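PDB 6HLX: AgaA from Rhizobium radiobacter, which binds the opine agropinic acid in the periplasm as the substrate-binding protein of an ABC transporter that probably carries it into the cell. Local coordinates for residues A50-V55 and T63-Q68; K254-Q259 and K310-K315. All coordinates share one frame; numbering follows the deposited sequence.

How the contacts relate
Contact 1 (A50-V55 with T63-Q68) and contact 2 (K254-Q259 with K310-K315) lie on opposite sides of the chain's centre, with centres about 51 Å apart and nearest atoms about 33 Å apart, so they do not touch. Contact 1 pairs two neighbouring strands of a five-stranded antiparallel sheet; contact 2 packs segments of helices 255-264 and 306-315, with 50 residues between the segments. Their centres are about 25 Å and about 30 Å from the chain's centre. Contact 1 closes before contact 2 opens. Contact 1 carries the zinc site of E54 and H65, whereas contact 2 is helix packing, the L313 side chain about 13 Å from a bound zinc ion.

Contact 1: residues A50-V55 and T63-Q68; sequences AESYEV and TFHLRQ. With ZN (zinc ion), chain R; ACT (acetate ion), chain H.
E54 and H65 grip one zinc ion from the two strands of an antiparallel beta hairpin. The carboxylate of E54 is bidentate, OE1 at 2.2 Å and OE2 at 2.1 Å from the zinc, and H65 binds through NE2, 2.0 Å from the metal. The E54 carboxylate sits at the edge of the imidazole, its plane turned 65° from the ring. A bend at chi2 (140°) swings the carboxylate across toward the histidine strand, and T63 lies alongside, its CB and CG2 against OE2.

The antiparallel pairing puts S52, E54, T63 and H65 on one face of the sheet. E54 and T63 form a hydrogen-bonded pair joined in both directions, and H65 N gives a nearly straight bond to S52 O. S52 OG rests at the imidazole edge. On the other face of the sheet, the F64 ring meets Y53 CB with CD1 at 3.6 Å and takes the methyl of A50 at its edge; I128 and L131 of helix 127-131 pack on F64 from beyond the hairpin. With CG set between its backbone N and carbonyl carbon (chi1 59°), Y53 turns one ring face to an acetate, probably from the crystallisation liquor, whose O also accepts the Y53 N-H.

Farther along, E51 and S52 both face H65 in a classic beta bulge, their amides sharing H65 O through weak bonds. R67 lays a face of its guanidinium over E51 CA, while its NE bonds to the carbonyl of E48 and its NH2 to that of P47. The E51 carboxylate reaches the opposite strand through water instead: one molecule donates to both E51 OE2, 2.7 Å away, and L66 O, 2.9 Å away.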
loop_
_atom_site.group_PDB
_atom_site.type_symbol
_atom_site.label_atom_id
_atom_site.label_comp_id
_atom_site.label_asym_id
_atom_site.label_seq_id
_atom_site.Cartn_x
_atom_site.Cartn_y
_atom_site.Cartn_z
ATOM N N ALA A 50 10.383 18.556 -6.064
ATOM C CA ALA A 50 10.102 19.914 -5.592
ATOM C C ALA A 50 11.203 20.232 -4.571
ATOM O O ALA A 50 11.335 19.509 -3.582
ATOM C CB ALA A 50 8.725 19.985 -4.928
ATOM N N GLU A 51 12.039 21.245 -4.825
ATOM C CA GLU A 51 13.064 21.672 -3.848
ATOM C C GLU A 51 12.391 22.324 -2.617
ATOM O O GLU A 51 12.936 22.329 -1.508
ATOM C CB GLU A 51 13.996 22.686 -4.493
ATOM C CG GLU A 51 15.194 23.013 -3.631
ATOM C CD GLU A 51 16.287 23.761 -4.356
ATOM O OE1 GLU A 51 17.352 23.974 -3.733
ATOM O OE2 GLU A 51 16.081 24.141 -5.534
ATOM N N SER A 52 11.238 22.947 -2.841
ATOM C CA SER A 52 10.456 23.553 -1.774
ATOM C C SER A 52 9.016 23.598 -2.200
ATOM O O SER A 52 8.712 23.534 -3.395
ATOM C CB SER A 52 10.954 24.960 -1.454
ATOM O OG SER A 52 10.335 25.901 -2.313
ATOM N N TYR A 53 8.131 23.754 -1.231
ATOM C CA TYR A 53 6.714 23.876 -1.513
ATOM C C TYR A 53 6.028 24.758 -0.498
ATOM O O TYR A 53 6.461 24.857 0.665
ATOM C CB TYR A 53 6.030 22.515 -1.675
ATOM C CG TYR A 53 6.138 21.622 -0.463
ATOM C CD1 TYR A 53 5.199 21.692 0.563
ATOM C CD2 TYR A 53 7.156 20.679 -0.355
ATOM C CE1 TYR A 53 5.299 20.880 1.688
ATOM C CE2 TYR A 53 7.265 19.858 0.771
ATOM C CZ TYR A 53 6.334 19.966 1.788
ATOM O OH TYR A 53 6.410 19.168 2.900
ATOM N N GLU A 54 4.981 25.420 -0.953
ATOM C CA GLU A 54 4.212 26.347 -0.132
ATOM C C GLU A 54 2.762 25.896 -0.116
ATOM O O GLU A 54 2.207 25.591 -1.170
ATOM C CB GLU A 54 4.322 27.771 -0.696
ATOM C CG GLU A 54 5.751 28.324 -0.678
ATOM C CD GLU A 54 6.158 29.128 -1.903
ATOM O OE1 GLU A 54 7.355 29.461 -1.997
ATOM O OE2 GLU A 54 5.299 29.435 -2.762
ATOM N N VAL A 55 2.166 25.825 1.076
ATOM C CA VAL A 55 0.773 25.405 1.251
ATOM C C VAL A 55 0.017 26.574 1.865
ATOM O O VAL A 55 0.452 27.103 2.894
ATOM C CB VAL A 55 0.656 24.132 2.134
ATOM C CG1 VAL A 55 -0.808 23.710 2.328
ATOM C CG2 VAL A 55 1.489 22.975 1.560
ATOM N N THR A 63 2.093 25.557 -4.017
ATOM C CA THR A 63 3.094 25.967 -5.016
ATOM C C THR A 63 4.293 25.083 -4.838
ATOM O O THR A 63 4.803 24.979 -3.728
ATOM C CB THR A 63 3.493 27.447 -4.888
ATOM O OG1 THR A 63 2.334 28.250 -5.063
ATOM C CG2 THR A 63 4.536 27.864 -5.944
ATOM N N PHE A 64 4.783 24.502 -5.931
ATOM C CA PHE A 64 5.990 23.670 -5.903
ATOM C C PHE A 64 7.064 24.342 -6.705
ATOM O O PHE A 64 6.832 24.687 -7.877
ATOM C CB PHE A 64 5.719 22.275 -6.483
ATOM C CG PHE A 64 4.681 21.540 -5.668
ATOM C CD1 PHE A 64 5.058 20.741 -4.593
ATOM C CD2 PHE A 64 3.324 21.676 -5.953
ATOM C CE1 PHE A 64 4.097 20.112 -3.796
ATOM C CE2 PHE A 64 2.361 21.041 -5.161
ATOM C CZ PHE A 64 2.758 20.263 -4.090
ATOM N N HIS A 65 8.230 24.551 -6.080
ATOM C CA HIS A 65 9.390 25.127 -6.756
ATOM C C HIS A 65 10.306 23.981 -7.102
ATOM O O HIS A 65 10.824 23.308 -6.210
ATOM C CB HIS A 65 10.049 26.179 -5.877
ATOM C CG HIS A 65 9.205 27.403 -5.769
ATOM N ND1 HIS A 65 9.043 28.263 -6.843
ATOM C CD2 HIS A 65 8.483 27.869 -4.724
ATOM C CE1 HIS A 65 8.264 29.241 -6.404
ATOM N NE2 HIS A 65 7.908 29.045 -5.140
ATOM N N LEU A 66 10.417 23.673 -8.392
ATOM C CA LEU A 66 11.146 22.491 -8.835
ATOM C C LEU A 66 12.656 22.598 -8.710
ATOM O O LEU A 66 13.252 23.620 -9.041
ATOM C CB LEU A 66 10.761 22.075 -10.273
ATOM C CG LEU A 66 9.277 21.838 -10.560
ATOM C CD1 LEU A 66 9.094 21.375 -11.999
ATOM C CD2 LEU A 66 8.647 20.826 -9.561
ATOM N N ARG A 67 13.254 21.502 -8.248
ATOM C CA ARG A 67 14.694 21.323 -8.116
ATOM C C ARG A 67 15.272 21.187 -9.531
ATOM O O ARG A 67 14.561 20.761 -10.452
ATOM C CB ARG A 67 14.911 19.989 -7.354
ATOM C CG ARG A 67 16.314 19.739 -6.873
ATOM C CD ARG A 67 16.388 18.411 -6.138
ATOM N NE ARG A 67 15.664 18.394 -4.865
ATOM C CZ ARG A 67 16.112 18.927 -3.731
ATOM N NH1 ARG A 67 17.283 19.559 -3.702
ATOM N NH2 ARG A 67 15.397 18.829 -2.615
ATOM N N GLN A 68 16.551 21.523 -9.710
ATOM C CA GLN A 68 17.220 21.270 -10.985
ATOM C C GLN A 68 17.437 19.744 -11.026
ATOM O O GLN A 68 18.110 19.187 -10.159
ATOM C CB GLN A 68 18.575 22.014 -11.073
ATOM C CG GLN A 68 19.407 21.611 -12.290
ATOM C CD GLN A 68 18.712 21.777 -13.623
ATOM O OE1 GLN A 68 18.081 22.808 -13.904
ATOM N NE2 GLN A 68 18.828 20.753 -14.484
HETATM ZN ZN ZN R . 6.767 30.298 -3.987
HETATM C C ACT H . 8.972 23.053 2.636
HETATM O O ACT H . 9.382 23.306 1.456
HETATM O OXT ACT H . 8.224 23.801 3.366
HETATM C CH3 ACT H . 9.416 21.726 3.272
HETATM O O HOH W 1 15.304 21.456 -0.497
HETATM O O HOH W 2 18.073 22.622 -7.625
HETATM O O HOH W 3 14.114 25.443 -6.893
#

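Contact 2: residues K254-Q259 and K310-K315; sequences KPEVRQ and KALLAK
E256 and L312 meet where the start of helix 255-264 runs beside the end of helix 306-315; the axes of the short helical segments approach to 8.4 Å at 161°, close to antiparallel. K254 occupies the N-cap position, and its carbonyl O accepts from the amides of both V257 and R258 as the first turn winds up.

E256 points at the other helix and carries much of the contact. Its CB and CG lie against L312 CD2, the CG at 3.9 Å, and its own carbonyl O is touched by L312 CB. Beyond CG the chain runs extended to K315, whose side chain crosses it at about a right angle. There, in one of the two modelled conformers of E256, K315 NZ donates to E256 OE1 at 2.8 Å, a salt bridge made through the syn lone pair of the carboxylate; it may therefore not be permanent. The lysine is straight until its last torsion, where a turn (chi4 -75°) brings the ammonium group back to OE1.

V257 comes next, a buried residue whose CG2 meets L313 CD2 at 4.1 Å, while A316 adds to the packing around it. One turn on from E256, Q259 offers only its CB, to L312 CD1; its amide NE2 is turned elsewhere and bonds to the hydroxyl of Y301. L312 thus splits its methyls, CD2 to E256 and CD1 toward Q259, and A260 and Y263, farther along helix 255-264, extend that surface.

With V257 and L313 meeting in the buried part and the E256 carboxylate reaching exposed K315, this is antiparallel helix packing between two helices of the solute-binding protein.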
loop_
_atom_site.group_PDB
_atom_site.type_symbol
_atom_site.label_atom_id
_atom_site.label_comp_id
_atom_site.label_asym_id
_atom_site.label_seq_id
_atom_site.Cartn_x
_atom_site.Cartn_y
_atom_site.Cartn_z
ATOM N N LYS A 254 -25.384 -5.236 4.182
ATOM C CA LYS A 254 -25.966 -5.119 5.517
ATOM C C LYS A 254 -24.948 -4.988 6.644
ATOM O O LYS A 254 -24.187 -5.927 6.870
ATOM C CB LYS A 254 -26.930 -6.291 5.801
ATOM C CG LYS A 254 -28.071 -6.367 4.794
ATOM C CD LYS A 254 -28.844 -7.662 4.883
ATOM C CE LYS A 254 -29.847 -7.814 3.754
ATOM N NZ LYS A 254 -30.894 -6.756 3.771
ATOM N N PRO A 255 -24.949 -3.874 7.409
ATOM C CA PRO A 255 -24.020 -3.770 8.555
ATOM C C PRO A 255 -24.093 -4.957 9.532
ATOM O O PRO A 255 -23.055 -5.349 10.066
ATOM C CB PRO A 255 -24.444 -2.452 9.224
ATOM C CG PRO A 255 -24.971 -1.627 8.075
ATOM C CD PRO A 255 -25.762 -2.642 7.278
ATOM N N GLU A 256 -25.303 -5.526 9.769
ATOM C CA GLU A 256 -25.456 -6.671 10.680
ATOM C C GLU A 256 -24.715 -7.921 10.195
ATOM O O GLU A 256 -24.234 -8.703 11.022
ATOM C CB GLU A 256 -26.934 -6.981 10.944
ATOM C CG GLU A 256 -27.645 -5.921 11.773
ATOM C CD GLU A 256 -29.151 -6.076 11.890
ATOM O OE1 GLU A 256 -29.716 -5.579 12.889
ATOM O OE2 GLU A 256 -29.768 -6.687 10.987
ATOM N N VAL A 257 -24.612 -8.112 8.860
ATOM C CA VAL A 257 -23.889 -9.265 8.289
ATOM C C VAL A 257 -22.375 -9.044 8.454
ATOM O O VAL A 257 -21.640 -9.972 8.834
ATOM C CB VAL A 257 -24.281 -9.561 6.809
ATOM C CG1 VAL A 257 -23.330 -10.566 6.144
ATOM C CG2 VAL A 257 -25.735 -10.041 6.707
ATOM N N ARG A 258 -21.909 -7.818 8.160
ATOM C CA ARG A 258 -20.483 -7.510 8.273
ATOM C C ARG A 258 -20.049 -7.626 9.740
ATOM O O ARG A 258 -19.032 -8.260 10.018
ATOM C CB ARG A 258 -20.173 -6.129 7.666
ATOM C CG ARG A 258 -20.644 -6.037 6.199
ATOM C CD ARG A 258 -20.146 -4.774 5.522
ATOM N NE ARG A 258 -20.754 -3.560 6.070
ATOM C CZ ARG A 258 -21.556 -2.744 5.397
ATOM N NH1 ARG A 258 -21.995 -1.629 5.960
ATOM N NH2 ARG A 258 -21.941 -3.048 4.161
ATOM N N GLN A 259 -20.886 -7.123 10.679
ATOM C CA GLN A 259 -20.630 -7.253 12.123
ATOM C C GLN A 259 -20.672 -8.716 12.549
ATOM O O GLN A 259 -19.823 -9.118 13.344
ATOM C CB GLN A 259 -21.627 -6.434 12.971
ATOM C CG GLN A 259 -21.432 -4.919 12.869
ATOM C CD GLN A 259 -21.740 -4.197 14.173
ATOM O OE1 GLN A 259 -22.064 -4.798 15.189
ATOM N NE2 GLN A 259 -21.603 -2.892 14.191
ATOM N N LYS A 310 -24.453 -15.567 15.023
ATOM C CA LYS A 310 -25.620 -16.289 14.513
ATOM C C LYS A 310 -26.895 -15.462 14.667
ATOM O O LYS A 310 -27.695 -15.404 13.726
ATOM C CB LYS A 310 -25.789 -17.635 15.217
ATOM C CG LYS A 310 -25.052 -18.763 14.541
ATOM C CD LYS A 310 -25.539 -20.111 15.047
ATOM C CE LYS A 310 -24.405 -20.969 15.537
ATOM N NZ LYS A 310 -24.907 -22.253 16.088
ATOM N N ALA A 311 -27.085 -14.809 15.841
ATOM C CA ALA A 311 -28.282 -13.986 16.080
ATOM C C ALA A 311 -28.338 -12.800 15.132
ATOM O O ALA A 311 -29.412 -12.491 14.631
ATOM C CB ALA A 311 -28.355 -13.524 17.531
ATOM N N LEU A 312 -27.172 -12.163 14.839
ATOM C CA LEU A 312 -27.086 -11.045 13.895
ATOM C C LEU A 312 -27.472 -11.435 12.482
ATOM O O LEU A 312 -28.162 -10.666 11.819
ATOM C CB LEU A 312 -25.675 -10.409 13.909
ATOM C CG LEU A 312 -25.448 -9.376 15.016
ATOM C CD1 LEU A 312 -23.974 -9.063 15.167
ATOM C CD2 LEU A 312 -26.222 -8.082 14.751
ATOM N N LEU A 313 -27.012 -12.616 12.006
ATOM C CA LEU A 313 -27.369 -13.133 10.674
ATOM C C LEU A 313 -28.868 -13.353 10.590
ATOM O O LEU A 313 -29.482 -13.006 9.579
ATOM C CB LEU A 313 -26.692 -14.489 10.397
ATOM C CG LEU A 313 -25.268 -14.506 9.895
ATOM C CD1 LEU A 313 -24.944 -15.884 9.359
ATOM C CD2 LEU A 313 -25.035 -13.456 8.796
ATOM N N ALA A 314 -29.457 -13.945 11.655
ATOM C CA ALA A 314 -30.893 -14.223 11.716
ATOM C C ALA A 314 -31.682 -12.919 11.652
ATOM O O ALA A 314 -32.627 -12.826 10.871
ATOM C CB ALA A 314 -31.233 -15.001 12.982
ATOM N N LYS A 315 -31.218 -11.881 12.383
ATOM C CA LYS A 315 -31.836 -10.557 12.414
ATOM C C LYS A 315 -31.769 -9.883 11.040
ATOM O O LYS A 315 -32.726 -9.213 10.648
ATOM C CB LYS A 315 -31.160 -9.688 13.487
ATOM C CG LYS A 315 -32.028 -8.579 14.050
ATOM C CD LYS A 315 -31.223 -7.719 15.030
ATOM C CE LYS A 315 -31.976 -6.496 15.508
ATOM N NZ LYS A 315 -32.041 -5.435 14.468
#